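Local coordinates for uncharacterized HTH-type transcriptional regulator YybR (Bacillus subtilis, PDB 4A5N), which probably binds DNA as a redox-sensing transcriptional regulator of the MarR/DUF24 type, with a winged helix-turn-helix fold, at residues 37-42 against 81-86. The protein carries 1 engineered substitution. Residues are numbered along the deposited sequence; the frame is centred on the assembly and turned at random.
With BME (beta-mercaptoethanol), chain F.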
# COMPACT_ATOMS: atom_id res chain seq x y z
N ASP B 37 -12.87 0.06 -14.80
CA ASP B 37 -13.81 0.34 -15.88
C ASP B 37 -14.32 -0.87 -16.65
O ASP B 37 -14.98 -0.69 -17.67
CB ASP B 37 -13.24 1.40 -16.87
CG ASP B 37 -12.05 0.90 -17.71
OD1 ASP B 37 -11.50 -0.21 -17.53
OD2 ASP B 37 -11.64 1.68 -18.60
N GLY B 38 -14.01 -2.08 -16.16
CA GLY B 38 -14.48 -3.35 -16.74
C GLY B 38 -13.39 -4.39 -16.98
O GLY B 38 -12.21 -4.12 -16.83
N LYS B 39 -13.83 -5.58 -17.39
CA LYS B 39 -12.99 -6.79 -17.45
C LYS B 39 -11.86 -6.62 -18.47
O LYS B 39 -12.02 -5.85 -19.42
CB LYS B 39 -13.88 -8.02 -17.77
CG LYS B 39 -14.18 -8.31 -19.24
CD LYS B 39 -15.28 -7.44 -19.84
CE LYS B 39 -15.56 -7.77 -21.31
NZ LYS B 39 -16.38 -8.99 -21.57
N LYS B 40 -10.74 -7.31 -18.24
CA LYS B 40 -9.55 -7.23 -19.09
C LYS B 40 -8.99 -8.62 -19.38
O LYS B 40 -9.05 -9.51 -18.54
CB LYS B 40 -8.44 -6.38 -18.42
CG LYS B 40 -8.80 -4.94 -18.08
CD LYS B 40 -9.06 -4.14 -19.36
CE LYS B 40 -9.34 -2.66 -19.13
NZ LYS B 40 -10.66 -2.43 -18.45
N ARG B 41 -8.42 -8.79 -20.57
CA ARG B 41 -7.74 -10.04 -20.89
C ARG B 41 -6.28 -9.88 -20.49
O ARG B 41 -5.78 -8.78 -20.36
CB ARG B 41 -7.87 -10.39 -22.38
CG ARG B 41 -9.29 -10.37 -22.93
CD ARG B 41 -9.30 -10.67 -24.41
NE ARG B 41 -8.63 -9.63 -25.21
CZ ARG B 41 -9.20 -8.47 -25.53
NH1 ARG B 41 -10.43 -8.21 -25.13
NH2 ARG B 41 -8.55 -7.59 -26.26
N PHE B 42 -5.60 -11.01 -20.36
CA PHE B 42 -4.21 -11.09 -19.94
C PHE B 42 -3.32 -10.21 -20.81
O PHE B 42 -2.55 -9.42 -20.30
CB PHE B 42 -3.79 -12.56 -20.04
CG PHE B 42 -2.48 -12.90 -19.41
CD1 PHE B 42 -2.41 -13.19 -18.06
CD2 PHE B 42 -1.33 -13.03 -20.20
CE1 PHE B 42 -1.22 -13.55 -17.48
CE2 PHE B 42 -0.13 -13.40 -19.62
CZ PHE B 42 -0.07 -13.65 -18.25
N LYS B 81 -11.05 -18.23 -23.91
CA LYS B 81 -11.02 -16.81 -23.65
C LYS B 81 -10.96 -16.72 -22.14
O LYS B 81 -11.69 -17.44 -21.45
CB LYS B 81 -12.29 -16.17 -24.20
CG LYS B 81 -12.35 -14.66 -24.14
CD LYS B 81 -13.62 -14.22 -24.86
CE LYS B 81 -13.68 -12.74 -25.08
NZ LYS B 81 -15.11 -12.40 -25.37
N VAL B 82 -10.04 -15.90 -21.64
CA VAL B 82 -9.95 -15.63 -20.21
C VAL B 82 -10.06 -14.14 -19.91
O VAL B 82 -9.34 -13.29 -20.49
CB VAL B 82 -8.73 -16.25 -19.56
CG1 VAL B 82 -8.73 -15.99 -18.07
CG2 VAL B 82 -8.73 -17.75 -19.83
N GLU B 83 -10.99 -13.84 -19.00
CA GLU B 83 -11.28 -12.46 -18.58
C GLU B 83 -11.22 -12.27 -17.07
O GLU B 83 -11.77 -13.07 -16.32
CB GLU B 83 -12.67 -12.08 -19.08
CG GLU B 83 -12.75 -12.00 -20.59
CD GLU B 83 -14.13 -11.71 -21.09
OE1 GLU B 83 -15.12 -12.03 -20.37
OE2 GLU B 83 -14.22 -11.14 -22.19
N TYR B 84 -10.52 -11.22 -16.66
CA TYR B 84 -10.29 -10.84 -15.27
C TYR B 84 -11.12 -9.59 -14.94
O TYR B 84 -11.09 -8.59 -15.69
CB TYR B 84 -8.81 -10.52 -15.07
CG TYR B 84 -7.94 -11.69 -15.35
CD1 TYR B 84 -7.66 -12.61 -14.35
CD2 TYR B 84 -7.42 -11.90 -16.62
CE1 TYR B 84 -6.87 -13.72 -14.61
CE2 TYR B 84 -6.62 -13.01 -16.89
CZ TYR B 84 -6.36 -13.92 -15.87
OH TYR B 84 -5.56 -15.02 -16.10
N SER B 85 -11.83 -9.64 -13.82
CA SER B 85 -12.66 -8.53 -13.40
C SER B 85 -12.62 -8.39 -11.91
O SER B 85 -12.15 -9.33 -11.19
CB SER B 85 -14.09 -8.77 -13.85
OG SER B 85 -14.54 -10.06 -13.46
N LEU B 86 -13.13 -7.27 -11.41
CA LEU B 86 -13.24 -7.07 -9.98
C LEU B 86 -14.51 -7.76 -9.51
O LEU B 86 -15.53 -7.70 -10.13
CB LEU B 86 -13.28 -5.59 -9.60
CG LEU B 86 -12.12 -4.69 -9.97
CD1 LEU B 86 -12.41 -3.27 -9.47
CD2 LEU B 86 -10.83 -5.26 -9.36
C1 BME F . -4.87 -10.84 -27.30
C2 BME F . -5.39 -9.81 -28.24
O1 BME F . -5.87 -11.00 -26.27
S2 BME F . -6.02 -8.51 -27.15
O HOH W 1 -12.62 -9.29 -23.33
O HOH W 2 -6.85 -13.44 -21.14
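Lys-40 and Tyr-84 pair through their backbones as a single antiparallel, hydrogen-bonded bridge. Lys-40 N donates to Tyr-84 O over 2.9 Å, and Tyr-84 N returns a nearly straight bond (170°) to Lys-40 O. A CA-H...O contact from Lys-39 CA to the same Tyr-84 O, 3.2 Å long, adds to the grip on that carbonyl. Two residues away on each segment, a water accepts from Phe-42 N and donates to Val-82 O, continuing the link where direct pairing stops.

The charged contacts centre on Glu-83. Bent at chi2 (-80°) and chi4 (78°), the Lys-39 chain passes its CG by the carboxylate and brings Lys-39 NZ to Glu-83 OE2 at 3.1 Å, from above the carboxylate plane. Lys-81 NZ forms a longer salt bridge to OE2, a second water joins OE2 to Arg-41 NH1, and OE1 is held by Tyr-75 OH of the neighbouring strand. With the carboxylate of Glu-83 removed, as by an alanine here, Lys-39 and Lys-81 would probably lose their shared counter-charge, and the water on Arg-41 its acceptor.

Apolar contact is modest: Phe-42 CB approaches Tyr-84 CE2 at 4.3 Å, the two side chains lying side by side. Lys-40 O sits in plane at the edge of the tyrosine ring, whose OH is hydrogen-bonded to Arg-72 NE on strand 70-75.

The bridge thus adds the loop between helices 28-35 and 42-48 to the edge of the 70-75/81-86 hairpin, in the position of the short first strand that pairs with the wing in winged helix-turn-helix domains, here reduced to a single bridge.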